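Long-range contacts in oxidoreductase protein (Agrobacterium radiobacter, PDB 5UI9), which probably catalyses NAD-dependent oxidation or reduction of a small polar substrate, and here binds NAD together with a dihydroxy-methylpropanoic acid: residues A33-R38 and E53-D58; P93-K98 and M122-F127; P148-F153 and D247-Q252; E177-H182 and V230-K235. One frame throughout, in Å; residues are numbered along the deposited sequence.

Interaction 1 of 4, residues A33-R38 and E53-D58. With NAD (nicotinamide-adenine-dinucleotide), chain C.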
# COMPACT_ATOMS: atom_id res chain seq x y z
N ALA A 33 -1.37 -39.15 20.77
CA ALA A 33 -0.98 -40.41 21.42
C ALA A 33 0.54 -40.64 21.42
O ALA A 33 1.02 -41.50 22.16
CB ALA A 33 -1.67 -41.59 20.75
N ALA A 34 1.28 -39.90 20.59
CA ALA A 34 2.73 -40.08 20.47
C ALA A 34 3.40 -38.79 20.02
O ALA A 34 2.80 -37.99 19.30
CB ALA A 34 3.02 -41.20 19.49
N ILE A 35 4.64 -38.58 20.47
CA ILE A 35 5.44 -37.44 20.04
C ILE A 35 6.84 -37.89 19.64
O ILE A 35 7.32 -38.96 20.04
CB ILE A 35 5.50 -36.31 21.10
CG1 ILE A 35 5.99 -36.82 22.47
CG2 ILE A 35 4.14 -35.65 21.25
CD1 ILE A 35 6.41 -35.72 23.41
N CYS A 36 7.49 -37.05 18.83
CA CYS A 36 8.80 -37.34 18.26
C CYS A 36 9.63 -36.07 18.18
O CYS A 36 9.14 -35.03 17.75
CB CYS A 36 8.64 -37.96 16.87
SG CYS A 36 10.19 -38.26 15.99
N ASP A 37 10.89 -36.17 18.59
CA ASP A 37 11.87 -35.10 18.42
C ASP A 37 13.29 -35.66 18.50
O ASP A 37 13.57 -36.55 19.32
CB ASP A 37 11.68 -34.00 19.47
CG ASP A 37 12.26 -32.67 19.04
OD1 ASP A 37 13.49 -32.57 18.84
OD2 ASP A 37 11.47 -31.71 18.90
N ARG A 38 14.19 -35.16 17.65
CA ARG A 38 15.61 -35.53 17.68
C ARG A 38 16.32 -35.05 18.95
O ARG A 38 17.30 -35.65 19.36
CB ARG A 38 16.35 -34.97 16.46
CG ARG A 38 15.94 -35.61 15.15
CD ARG A 38 16.79 -35.10 14.00
NE ARG A 38 16.50 -35.84 12.76
CZ ARG A 38 16.94 -35.51 11.55
NH1 ARG A 38 17.70 -34.44 11.35
NH2 ARG A 38 16.60 -36.26 10.50
N GLU A 53 3.08 -40.70 26.92
CA GLU A 53 3.91 -41.86 27.27
C GLU A 53 4.83 -42.27 26.11
O GLU A 53 6.01 -42.50 26.32
CB GLU A 53 3.05 -43.05 27.71
N ARG A 54 4.26 -42.35 24.91
CA ARG A 54 4.99 -42.78 23.72
C ARG A 54 5.86 -41.65 23.16
O ARG A 54 5.35 -40.64 22.69
CB ARG A 54 4.02 -43.26 22.64
CG ARG A 54 3.18 -44.47 23.05
CD ARG A 54 2.31 -44.96 21.90
NE ARG A 54 3.13 -45.38 20.76
CZ ARG A 54 2.70 -45.56 19.51
NH1 ARG A 54 1.42 -45.37 19.18
NH2 ARG A 54 3.56 -45.94 18.57
N ARG A 55 7.18 -41.83 23.23
CA ARG A 55 8.13 -40.79 22.89
C ARG A 55 9.22 -41.38 22.02
O ARG A 55 9.85 -42.37 22.40
CB ARG A 55 8.74 -40.22 24.17
CG ARG A 55 7.72 -39.60 25.11
CD ARG A 55 8.37 -38.99 26.33
NE ARG A 55 7.39 -38.69 27.38
CZ ARG A 55 7.65 -38.09 28.54
NH1 ARG A 55 8.89 -37.69 28.84
NH2 ARG A 55 6.66 -37.88 29.40
N TYR A 56 9.44 -40.77 20.85
CA TYR A 56 10.37 -41.29 19.85
C TYR A 56 11.50 -40.32 19.54
O TYR A 56 11.28 -39.11 19.41
CB TYR A 56 9.60 -41.64 18.57
CG TYR A 56 8.72 -42.85 18.75
CD1 TYR A 56 7.43 -42.73 19.27
CD2 TYR A 56 9.19 -44.13 18.44
CE1 TYR A 56 6.62 -43.84 19.45
CE2 TYR A 56 8.39 -45.25 18.62
CZ TYR A 56 7.10 -45.10 19.13
OH TYR A 56 6.28 -46.19 19.32
N GLY A 57 12.72 -40.86 19.43
CA GLY A 57 13.88 -40.09 19.02
C GLY A 57 14.01 -39.89 17.52
O GLY A 57 14.82 -39.07 17.08
N ASP A 58 13.24 -40.65 16.73
CA ASP A 58 13.23 -40.49 15.27
C ASP A 58 11.91 -40.95 14.65
O ASP A 58 11.29 -41.90 15.12
CB ASP A 58 14.40 -41.25 14.63
CG ASP A 58 14.32 -42.75 14.84
OD1 ASP A 58 14.69 -43.21 15.94
OD2 ASP A 58 13.87 -43.47 13.91
PA NAD C . 11.89 -25.06 16.53
O1A NAD C . 13.31 -25.18 16.02
O2A NAD C . 11.62 -24.38 17.84
O5B NAD C . 11.26 -26.53 16.61
C5B NAD C . 11.56 -27.55 15.66
C4B NAD C . 11.72 -28.85 16.44
O4B NAD C . 11.72 -29.94 15.51
C3B NAD C . 13.02 -28.92 17.21
O3B NAD C . 12.75 -29.29 18.57
C2B NAD C . 13.86 -29.97 16.49
O2B NAD C . 14.66 -30.73 17.39
C1B NAD C . 12.80 -30.82 15.81
N9A NAD C . 13.16 -31.50 14.54
C8A NAD C . 13.73 -30.95 13.45
N7A NAD C . 13.87 -31.89 12.47
C5A NAD C . 13.37 -33.05 12.94
C6A NAD C . 13.19 -34.44 12.45
N6A NAD C . 13.59 -34.81 11.21
N1A NAD C . 12.61 -35.34 13.28
C2A NAD C . 12.20 -35.02 14.52
N3A NAD C . 12.33 -33.78 15.03
C4A NAD C . 12.89 -32.78 14.30
O3 NAD C . 10.99 -24.39 15.38
PN NAD C . 9.62 -23.60 15.66
O1N NAD C . 9.91 -22.16 16.02
O2N NAD C . 8.75 -24.41 16.58
O5D NAD C . 9.03 -23.60 14.18
C5D NAD C . 8.71 -24.83 13.55
C4D NAD C . 7.87 -24.54 12.32
O4D NAD C . 6.67 -23.88 12.75
C3D NAD C . 8.58 -23.61 11.34
O3D NAD C . 8.47 -24.14 10.02
C2D NAD C . 7.86 -22.28 11.48
O2D NAD C . 7.77 -21.56 10.25
C1D NAD C . 6.48 -22.69 11.98
N1N NAD C . 5.75 -21.68 12.77
C2N NAD C . 4.46 -21.48 12.45
C3N NAD C . 3.67 -20.56 13.12
C7N NAD C . 2.23 -20.40 12.70
O7N NAD C . 1.62 -21.38 12.30
N7N NAD C . 1.64 -19.20 12.77
C4N NAD C . 4.25 -19.82 14.16
C5N NAD C . 5.59 -20.03 14.48
C6N NAD C . 6.32 -20.98 13.78
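Ile-35 pairs in parallel with Arg-55 and uses both of its backbone polar groups: its N donates to Arg-54 O (3.1 Å, N-H...O 166°), and its O receives Tyr-56 N at 2.9 Å. Further along, Asp-37 N donates to Tyr-56 O at 3.1 Å. These bonds join strands 30-36 and 54-56 of the NAD-binding Rossmann fold, linked by helix 40-50 in a beta-alpha-beta crossover.

Packing is tight on the face of Ala-34, Cys-36 and Tyr-56, which Leu-62 of helix 59-65 covers. Cys-36 SG, swung opposite its backbone N (chi1 176°), comes within 3.5 Å of Asp-58 C. Toward Arg-54 the same face becomes more exposed, though the arginine chain still packs on Ala-33 O and Ala-34 CB. A bend at its third torsion brings NH2 to Tyr-56 OH (2.8 Å, 174°), the hydroxyl lying in the guanidinium plane; Asp-65 is a second partner of that hydroxyl. Gly-57, Asp-58 and the outer ends of Arg-54 and Arg-55 form the looser solvent side.

Beyond the strand, Arg-38 turns one guanidinium face to NAD N6A. Asp-37 receives both adenosine ribose hydroxyls, NAD O2B on OD1 at 2.6 Å and NAD O3B on OD2 at 2.8 Å. An acidic group at this strand end would disfavour a 2'-phosphate, which is consistent with a preference for NAD over NADP.

Interaction 2 of 4, residues P93-K98 and M122-F127; sequences PAICQK and MVHENF. With NAD (nicotinamide-adenine-dinucleotide), chain C; 8A1 ((2S)-2,3-dihydroxy-2-methylpropanoic acid), chain D.
Ile-95 pairs with Met-122, and Cys-96 with Val-123, in parallel register at one edge of the Rossmann sheet, where helix 104-116 completes a beta-alpha-beta unit.

The backbone bonds run Met-122 N to Ala-94 O, Cys-96 N to Met-122 O, and His-124 N to Cys-96 O. The last is short, 2.7 Å from His-124 N to Cys-96 O, although the donor stands 41° out of the carbonyl plane.

Apolar contact is concentrated on one face. Ile-95 and Met-122 lie side by side, and a turn at the end of the methionine (chi3 78°) brings its CE to Ile-95 CG2 at 3.9 Å. Trp-302 of helix 289-308 packs against both.

The NE2 end of the Gln-97 amide lies over one face of the His-124 ring, toward its rim, with planes 24° apart and NE2 of Gln-97 3.5 Å from His-124 CD2. That NE2 donates to NAD O7N and to Gln-20. Asn-126 ND2 approaches His-124 NE2 in the ring plane at 3.0 Å, and Asn-126 OD1 accepts NAD N7N at 3.1 Å, so the carboxamide of the nicotinamide is gripped from two residues.

Lys-98 bonds both ligands. It probably corresponds to the lysine of the family's Glu-Lys-Pro motif, Gln-97 standing where glutamate is usual. Its carbonyl O accepts NAD O3D at 2.6 Å and also O2D. The side chain, folded at its first three torsions, bends along the nicotinamide ribose, CD near NAD C2N, until Lys-98 NZ donates to NAD O2D at 3.0 Å and to O of the bound acid at 2.7 Å.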
# COMPACT_ATOMS: atom_id res chain seq x y z
N PRO A 93 -2.59 -39.98 7.11
CA PRO A 93 -2.93 -38.58 6.83
C PRO A 93 -2.00 -37.60 7.55
O PRO A 93 -1.66 -37.82 8.72
CB PRO A 93 -4.36 -38.46 7.36
CG PRO A 93 -4.93 -39.85 7.21
CD PRO A 93 -3.79 -40.81 7.33
N ALA A 94 -1.62 -36.53 6.86
CA ALA A 94 -0.54 -35.66 7.33
C ALA A 94 -0.92 -34.19 7.36
O ALA A 94 -1.52 -33.67 6.41
CB ALA A 94 0.69 -35.85 6.45
N ILE A 95 -0.55 -33.53 8.46
CA ILE A 95 -0.54 -32.07 8.55
C ILE A 95 0.93 -31.64 8.51
O ILE A 95 1.79 -32.27 9.13
CB ILE A 95 -1.18 -31.58 9.86
CG1 ILE A 95 -2.62 -32.10 10.00
CG2 ILE A 95 -1.16 -30.05 9.92
CD1 ILE A 95 -3.19 -31.97 11.39
N CYS A 96 1.21 -30.55 7.78
CA CYS A 96 2.56 -30.03 7.64
C CYS A 96 2.60 -28.52 7.86
O CYS A 96 1.83 -27.78 7.25
CB CYS A 96 3.09 -30.35 6.25
SG CYS A 96 4.85 -30.00 6.10
N GLN A 97 3.49 -28.08 8.73
CA GLN A 97 3.66 -26.65 9.01
C GLN A 97 4.18 -25.86 7.81
O GLN A 97 4.76 -26.43 6.88
CB GLN A 97 4.59 -26.43 10.22
CG GLN A 97 3.85 -26.13 11.53
CD GLN A 97 3.20 -24.76 11.54
OE1 GLN A 97 3.40 -23.96 10.62
NE2 GLN A 97 2.43 -24.48 12.59
N LYS A 98 3.96 -24.55 7.85
CA LYS A 98 4.60 -23.64 6.90
C LYS A 98 6.04 -23.38 7.37
O LYS A 98 6.35 -23.65 8.53
CB LYS A 98 3.83 -22.31 6.70
CG LYS A 98 3.25 -21.60 7.92
CD LYS A 98 4.25 -21.08 8.94
CE LYS A 98 5.18 -20.01 8.38
NZ LYS A 98 5.93 -19.31 9.45
N MET A 122 -2.77 -31.50 4.62
CA MET A 122 -3.12 -30.11 4.93
C MET A 122 -1.87 -29.37 5.36
O MET A 122 -1.09 -29.88 6.16
CB MET A 122 -4.16 -30.04 6.05
CG MET A 122 -4.66 -28.62 6.30
SD MET A 122 -5.80 -28.45 7.69
CE MET A 122 -4.68 -28.51 9.08
N VAL A 123 -1.71 -28.15 4.85
CA VAL A 123 -0.68 -27.26 5.37
C VAL A 123 -1.26 -26.52 6.57
O VAL A 123 -2.38 -25.99 6.50
CB VAL A 123 -0.18 -26.27 4.29
CG1 VAL A 123 0.90 -25.34 4.86
CG2 VAL A 123 0.35 -27.06 3.10
N HIS A 124 -0.52 -26.50 7.67
CA HIS A 124 -0.94 -25.73 8.83
C HIS A 124 -0.66 -24.25 8.49
O HIS A 124 0.40 -23.71 8.80
CB HIS A 124 -0.23 -26.18 10.11
CG HIS A 124 -0.80 -25.58 11.36
ND1 HIS A 124 -1.28 -26.35 12.40
CD2 HIS A 124 -0.94 -24.29 11.75
CE1 HIS A 124 -1.70 -25.56 13.37
NE2 HIS A 124 -1.51 -24.30 13.00
N GLU A 125 -1.62 -23.65 7.80
CA GLU A 125 -1.57 -22.25 7.42
C GLU A 125 -2.73 -21.54 8.15
O GLU A 125 -3.86 -21.52 7.66
CB GLU A 125 -1.69 -22.14 5.90
CG GLU A 125 -1.70 -20.73 5.34
CD GLU A 125 -0.67 -19.81 5.98
OE1 GLU A 125 0.54 -20.04 5.78
OE2 GLU A 125 -1.09 -18.89 6.71
N ASN A 126 -2.42 -20.98 9.33
CA ASN A 126 -3.45 -20.62 10.32
C ASN A 126 -3.91 -19.15 10.32
O ASN A 126 -4.87 -18.80 11.00
CB ASN A 126 -3.08 -21.11 11.75
CG ASN A 126 -1.75 -20.55 12.27
OD1 ASN A 126 -1.33 -19.45 11.92
ND2 ASN A 126 -1.09 -21.32 13.12
N PHE A 127 -3.25 -18.29 9.53
CA PHE A 127 -3.59 -16.85 9.52
C PHE A 127 -4.98 -16.58 8.97
O PHE A 127 -5.74 -15.83 9.58
CB PHE A 127 -2.53 -16.02 8.78
CG PHE A 127 -1.44 -15.50 9.67
CD1 PHE A 127 -0.71 -16.36 10.48
CD2 PHE A 127 -1.13 -14.14 9.70
CE1 PHE A 127 0.29 -15.88 11.31
CE2 PHE A 127 -0.12 -13.65 10.52
CZ PHE A 127 0.58 -14.52 11.33
PA NAD C . 11.89 -25.06 16.53
O1A NAD C . 13.31 -25.18 16.02
O2A NAD C . 11.62 -24.38 17.84
O5B NAD C . 11.26 -26.53 16.61
C5B NAD C . 11.56 -27.55 15.66
C4B NAD C . 11.72 -28.85 16.44
O4B NAD C . 11.72 -29.94 15.51
C3B NAD C . 13.02 -28.92 17.21
O3B NAD C . 12.75 -29.29 18.57
C2B NAD C . 13.86 -29.97 16.49
O2B NAD C . 14.66 -30.73 17.39
C1B NAD C . 12.80 -30.82 15.81
N9A NAD C . 13.16 -31.50 14.54
C8A NAD C . 13.73 -30.95 13.45
N7A NAD C . 13.87 -31.89 12.47
C5A NAD C . 13.37 -33.05 12.94
C6A NAD C . 13.19 -34.44 12.45
N6A NAD C . 13.59 -34.81 11.21
N1A NAD C . 12.61 -35.34 13.28
C2A NAD C . 12.20 -35.02 14.52
N3A NAD C . 12.33 -33.78 15.03
C4A NAD C . 12.89 -32.78 14.30
O3 NAD C . 10.99 -24.39 15.38
PN NAD C . 9.62 -23.60 15.66
O1N NAD C . 9.91 -22.16 16.02
O2N NAD C . 8.75 -24.41 16.58
O5D NAD C . 9.03 -23.60 14.18
C5D NAD C . 8.71 -24.83 13.55
C4D NAD C . 7.87 -24.54 12.32
O4D NAD C . 6.67 -23.88 12.75
C3D NAD C . 8.58 -23.61 11.34
O3D NAD C . 8.47 -24.14 10.02
C2D NAD C . 7.86 -22.28 11.48
O2D NAD C . 7.77 -21.56 10.25
C1D NAD C . 6.48 -22.69 11.98
N1N NAD C . 5.75 -21.68 12.77
C2N NAD C . 4.46 -21.48 12.45
C3N NAD C . 3.67 -20.56 13.12
C7N NAD C . 2.23 -20.40 12.70
O7N NAD C . 1.62 -21.38 12.30
N7N NAD C . 1.64 -19.20 12.77
C4N NAD C . 4.25 -19.82 14.16
C5N NAD C . 5.59 -20.03 14.48
C6N NAD C . 6.32 -20.98 13.78
OXT 8A1 D . 3.36 -16.94 12.90
C 8A1 D . 4.38 -17.20 12.21
O 8A1 D . 4.36 -18.04 11.29
CA 8A1 D . 5.66 -16.46 12.49
CB 8A1 D . 5.69 -15.27 11.52
O1 8A1 D . 6.77 -14.37 11.82
O2 8A1 D . 6.78 -17.32 12.25
C3 8A1 D . 5.71 -16.02 13.95

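Interaction 3 of 4, residues P148-F153 and D247-Q252; sequences PFWGRF and DIDGTQ
Ile-248 faces Gly-151 across two antiparallel strands, and its side chain can be followed outward atom by atom. CB lies 4.1 Å from Trp-150 O. The CG2 branch is nearer that oxygen, 3.7 Å from Ile-248 CG2 to Trp-150 O, and also meets Pro-148 CB at 3.9 Å. The other branch, bent at chi2 (-71°), carries CD1 over the glycine, 4.1 Å from Gly-151 CA, and on to the ring of Phe-153, whose CZ is 3.8 Å from Ile-248 CD1. With no side chain at Gly-151, the isoleucine tip can lie directly against the opposing backbone.

The pairing contains a classic beta bulge: Phe-149 and Trp-150 both face Asp-249. Phe-149 N gives a strong bond to Asp-249 O (2.8 Å, 169°), whereas Trp-150 N reaches the same oxygen only weakly. At the bulge, the first torsion of Phe-149 (chi1 66°), with CG between backbone N and carbonyl carbon, sets its ring against the partner strand: Asp-249 CB lies over one face, 3.4 Å from Phe-149 CZ, and Gly-250 O is at the edge. On the same side as Asp-249, the Trp-150 ring has Asp-247 CB at its edge, 3.9 Å from CZ3.

The charged ends are taken up by partners outside the two segments. Asp-249 OD1 pairs with Arg-256, and its OD2 with Arg-156 and Thr-234 of the second subunit; Arg-156 of that subunit also makes a cation-pi contact with Trp-150. Arg-152 NE is bridged to Asp-229.

Within the C-terminal domain's mixed sheet, strands 148-156 and 245-250 are flanked by 225-231 and 253-258 respectively, and helix 175-191 packs on the face of Pro-148, Ile-248 and Phe-153.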
# COMPACT_ATOMS: atom_id res chain seq x y z
N PRO A 148 -15.27 -6.73 -5.06
CA PRO A 148 -13.99 -6.11 -4.68
C PRO A 148 -13.12 -5.78 -5.90
O PRO A 148 -13.05 -6.58 -6.82
CB PRO A 148 -13.32 -7.18 -3.82
CG PRO A 148 -13.89 -8.47 -4.31
CD PRO A 148 -15.30 -8.17 -4.75
N PHE A 149 -12.51 -4.60 -5.92
CA PHE A 149 -11.56 -4.23 -6.99
C PHE A 149 -10.13 -3.90 -6.52
O PHE A 149 -9.20 -3.89 -7.33
CB PHE A 149 -12.13 -3.09 -7.86
CG PHE A 149 -12.29 -1.76 -7.14
CD1 PHE A 149 -11.21 -0.90 -6.98
CD2 PHE A 149 -13.54 -1.37 -6.65
CE1 PHE A 149 -11.37 0.32 -6.33
CE2 PHE A 149 -13.70 -0.15 -6.01
CZ PHE A 149 -12.61 0.70 -5.85
N TRP A 150 -9.96 -3.62 -5.23
CA TRP A 150 -8.67 -3.22 -4.71
C TRP A 150 -8.53 -3.69 -3.27
O TRP A 150 -9.51 -3.68 -2.53
CB TRP A 150 -8.50 -1.70 -4.77
CG TRP A 150 -7.12 -1.24 -4.42
CD1 TRP A 150 -6.04 -1.14 -5.25
CD2 TRP A 150 -6.66 -0.84 -3.12
NE1 TRP A 150 -4.94 -0.70 -4.55
CE2 TRP A 150 -5.30 -0.50 -3.25
CE3 TRP A 150 -7.28 -0.72 -1.87
CZ2 TRP A 150 -4.54 -0.05 -2.17
CZ3 TRP A 150 -6.52 -0.27 -0.79
CH2 TRP A 150 -5.17 0.06 -0.95
N GLY A 151 -7.32 -4.07 -2.89
CA GLY A 151 -7.06 -4.40 -1.49
C GLY A 151 -5.66 -4.06 -1.03
O GLY A 151 -4.75 -3.91 -1.83
N ARG A 152 -5.51 -3.91 0.28
CA ARG A 152 -4.22 -3.85 0.92
C ARG A 152 -4.22 -4.78 2.11
O ARG A 152 -5.14 -4.74 2.93
CB ARG A 152 -3.89 -2.44 1.39
CG ARG A 152 -2.48 -2.32 1.95
CD ARG A 152 -2.34 -1.18 2.94
NE ARG A 152 -0.97 -1.07 3.43
CZ ARG A 152 -0.57 -0.26 4.41
NH1 ARG A 152 -1.42 0.54 5.03
NH2 ARG A 152 0.70 -0.25 4.77
N PHE A 153 -3.17 -5.60 2.21
CA PHE A 153 -2.96 -6.54 3.30
C PHE A 153 -1.58 -6.24 3.89
O PHE A 153 -0.58 -6.40 3.21
CB PHE A 153 -3.02 -7.97 2.77
CG PHE A 153 -4.27 -8.27 1.99
CD1 PHE A 153 -4.34 -7.98 0.62
CD2 PHE A 153 -5.37 -8.85 2.61
CE1 PHE A 153 -5.49 -8.24 -0.10
CE2 PHE A 153 -6.53 -9.11 1.89
CZ PHE A 153 -6.59 -8.80 0.53
N ASP A 247 -7.46 -3.37 4.03
CA ASP A 247 -8.36 -2.46 3.33
C ASP A 247 -8.88 -3.20 2.11
O ASP A 247 -8.09 -3.82 1.40
CB ASP A 247 -7.63 -1.19 2.85
CG ASP A 247 -6.96 -0.42 3.99
OD1 ASP A 247 -7.13 -0.76 5.18
OD2 ASP A 247 -6.24 0.54 3.67
N ILE A 248 -10.19 -3.14 1.87
CA ILE A 248 -10.79 -3.62 0.63
C ILE A 248 -11.73 -2.55 0.10
O ILE A 248 -12.56 -2.04 0.85
CB ILE A 248 -11.61 -4.92 0.82
CG1 ILE A 248 -10.83 -5.99 1.60
CG2 ILE A 248 -12.09 -5.46 -0.53
CD1 ILE A 248 -9.68 -6.62 0.83
N ASP A 249 -11.62 -2.23 -1.19
CA ASP A 249 -12.58 -1.36 -1.87
C ASP A 249 -13.40 -2.18 -2.85
O ASP A 249 -12.86 -2.97 -3.63
CB ASP A 249 -11.86 -0.24 -2.63
CG ASP A 249 -11.19 0.78 -1.72
OD1 ASP A 249 -11.23 0.62 -0.47
OD2 ASP A 249 -10.61 1.75 -2.27
N GLY A 250 -14.72 -2.00 -2.79
CA GLY A 250 -15.65 -2.64 -3.71
C GLY A 250 -16.53 -1.62 -4.40
O GLY A 250 -16.54 -0.44 -4.05
N THR A 251 -17.30 -2.10 -5.38
CA THR A 251 -18.17 -1.23 -6.18
C THR A 251 -19.27 -0.52 -5.37
O THR A 251 -19.70 0.57 -5.74
CB THR A 251 -18.86 -2.01 -7.32
OG1 THR A 251 -19.54 -3.14 -6.78
CG2 THR A 251 -17.83 -2.48 -8.36
N GLN A 252 -19.70 -1.13 -4.26
CA GLN A 252 -20.75 -0.57 -3.39
C GLN A 252 -20.29 -0.24 -1.96
O GLN A 252 -21.12 0.10 -1.12
CB GLN A 252 -21.94 -1.54 -3.32
CG GLN A 252 -22.64 -1.78 -4.64
CD GLN A 252 -23.68 -2.89 -4.56
OE1 GLN A 252 -24.11 -3.29 -3.47
NE2 GLN A 252 -24.10 -3.39 -5.72
O HOH W 1 -3.89 0.02 5.93

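Interaction 4 of 4, residues E177-H182 and V230-K235; sequences EDLGIH and VSYATK. With 8A1 ((2S)-2,3-dihydroxy-2-methylpropanoic acid), chain D.
Tyr-232 is approached obliquely at its ring atom CE2 by Leu-179 CG and Asp-178 OD2, both 4.0 Å from Tyr-232 CE2. The ring edge is turned to the bound acid: its O1 is near the ring plane, and Tyr-232 OH donates to it at 2.6 Å. The His-182 ring likewise presents an edge to the ligand, NE2 donating in its own plane to the carboxylate O of the acid (2.6 Å, 167°), while its stacking partner is Phe-127.

Asp-178 completes the grip from the helix. Its carboxylate accepts both ligand hydroxyls, O2 on OD1 at 2.7 Å and O1 on OD2 at 2.6 Å. O1 is therefore held between Asp-178 and Tyr-232, one from each segment. Asp-178 and His-182, four residues apart, match the aspartate and histidine that accompany the lysine in active sites of this family, where the histidine is thought to act as acid or base; that role is inferred here.

Away from the ligand's polar groups, helix and strand meet through apolar side chains. Leu-179, with CG opposite its backbone N (chi1 178°), runs antiparallel alongside Val-230, and Leu-179 CD1 comes to 3.4 Å from Val-230 CG1, closer than two methyls normally pack. After Val-230 the chain turns: Ser-231 OG accepts Ala-233 N at 3.1 Å, an ST turn, and donates to Thr-234 OG1.

Helix 175-191, which has a wider pi-type turn at 177-180, thus lies against the end of strand 225-231. Phe-155 of strand 148-156 also touches Leu-179, helix 316-335 packs on Ile-181, and Lys-235 NZ bonds Thr-251 O of the second subunit.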
# COMPACT_ATOMS: atom_id res chain seq x y z
N GLU A 177 9.25 -15.80 3.11
CA GLU A 177 9.15 -17.21 3.48
C GLU A 177 8.49 -17.43 4.85
O GLU A 177 7.69 -18.35 5.01
CB GLU A 177 10.54 -17.85 3.48
CG GLU A 177 10.57 -19.34 3.79
CD GLU A 177 11.97 -19.93 3.87
OE1 GLU A 177 12.07 -21.13 4.20
OE2 GLU A 177 12.96 -19.22 3.60
N ASP A 178 8.83 -16.61 5.83
CA ASP A 178 8.33 -16.80 7.19
C ASP A 178 6.93 -16.24 7.41
O ASP A 178 6.07 -16.89 8.02
CB ASP A 178 9.28 -16.16 8.20
CG ASP A 178 8.73 -16.22 9.62
OD1 ASP A 178 8.36 -17.34 10.05
OD2 ASP A 178 8.67 -15.17 10.29
N LEU A 179 6.71 -15.01 6.94
CA LEU A 179 5.55 -14.22 7.32
C LEU A 179 4.70 -13.83 6.11
O LEU A 179 3.47 -13.97 6.15
CB LEU A 179 6.03 -12.99 8.10
CG LEU A 179 5.04 -11.93 8.60
CD1 LEU A 179 4.68 -10.94 7.50
CD2 LEU A 179 3.80 -12.55 9.23
N GLY A 180 5.35 -13.33 5.05
CA GLY A 180 4.68 -13.01 3.79
C GLY A 180 3.86 -14.16 3.24
O GLY A 180 2.81 -13.96 2.63
N ILE A 181 4.35 -15.38 3.47
CA ILE A 181 3.61 -16.59 3.14
C ILE A 181 2.18 -16.57 3.71
O ILE A 181 1.24 -16.96 3.02
CB ILE A 181 4.42 -17.84 3.58
CG1 ILE A 181 3.91 -19.11 2.90
CG2 ILE A 181 4.42 -18.01 5.10
CD1 ILE A 181 4.95 -20.21 2.90
N HIS A 182 2.02 -16.08 4.94
CA HIS A 182 0.70 -15.89 5.54
C HIS A 182 -0.08 -14.78 4.85
O HIS A 182 -1.25 -14.95 4.52
CB HIS A 182 0.79 -15.50 7.02
CG HIS A 182 1.41 -16.54 7.91
ND1 HIS A 182 0.89 -17.81 8.05
CD2 HIS A 182 2.46 -16.46 8.75
CE1 HIS A 182 1.62 -18.48 8.93
NE2 HIS A 182 2.58 -17.69 9.36
N VAL A 230 4.85 -6.18 4.03
CA VAL A 230 5.27 -6.79 5.27
C VAL A 230 6.61 -6.21 5.72
O VAL A 230 7.45 -5.84 4.89
CB VAL A 230 5.33 -8.35 5.17
CG1 VAL A 230 3.95 -8.90 4.86
CG2 VAL A 230 6.34 -8.82 4.13
N SER A 231 6.78 -6.14 7.04
CA SER A 231 7.98 -5.59 7.64
C SER A 231 8.13 -6.09 9.07
O SER A 231 7.14 -6.10 9.82
CB SER A 231 7.92 -4.06 7.65
OG SER A 231 9.00 -3.49 8.39
N TYR A 232 9.34 -6.50 9.44
CA TYR A 232 9.73 -6.72 10.84
C TYR A 232 10.71 -5.64 11.36
O TYR A 232 11.38 -5.83 12.38
CB TYR A 232 10.30 -8.14 11.04
CG TYR A 232 9.26 -9.16 11.47
CD1 TYR A 232 8.52 -8.99 12.64
CD2 TYR A 232 9.04 -10.32 10.72
CE1 TYR A 232 7.59 -9.93 13.06
CE2 TYR A 232 8.10 -11.26 11.13
CZ TYR A 232 7.38 -11.06 12.29
OH TYR A 232 6.46 -11.98 12.70
N ALA A 233 10.78 -4.50 10.66
CA ALA A 233 11.62 -3.37 11.07
C ALA A 233 10.80 -2.07 11.26
O ALA A 233 11.34 -0.97 11.14
CB ALA A 233 12.73 -3.16 10.06
N THR A 234 9.52 -2.21 11.58
CA THR A 234 8.61 -1.09 11.72
C THR A 234 8.44 -0.77 13.22
O THR A 234 8.01 -1.64 13.98
CB THR A 234 7.26 -1.41 11.05
OG1 THR A 234 7.47 -1.61 9.64
CG2 THR A 234 6.25 -0.28 11.24
N LYS A 235 8.76 0.46 13.62
CA LYS A 235 8.76 0.86 15.03
C LYS A 235 7.61 1.81 15.31
O LYS A 235 7.69 3.02 15.05
CB LYS A 235 10.09 1.51 15.40
CG LYS A 235 11.25 0.53 15.35
CD LYS A 235 12.61 1.20 15.26
CE LYS A 235 13.70 0.15 15.12
NZ LYS A 235 15.05 0.75 15.20
OXT 8A1 D . 3.36 -16.94 12.90
C 8A1 D . 4.38 -17.20 12.21
O 8A1 D . 4.36 -18.04 11.29
CA 8A1 D . 5.66 -16.46 12.49
CB 8A1 D . 5.69 -15.27 11.52
O1 8A1 D . 6.77 -14.37 11.82
O2 8A1 D . 6.78 -17.32 12.25
C3 8A1 D . 5.71 -16.02 13.95

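Interactions 1 and 2 belong to one parallel sheet, their centres 19 Å apart, and hold opposite ends of NAD: the adenosine at 33-38, the nicotinamide at 93-98 and 122-127. Interactions 2 and 4, also 19 Å apart between centres, meet directly round the acid. Lys-98 NZ forms a salt bridge to Asp-178 OD1 at 3.2 Å, and Glu-125 OE2 lies 2.6 Å from His-182 ND1 in a probable hydrogen bond, joining the Rossmann domain to the C-terminal one. Interaction 3 lies farther out, about 9 Å from interaction 2 and 5 Å from interaction 4 between nearest atoms. It shares a sheet with interaction 4, and both touch the second subunit.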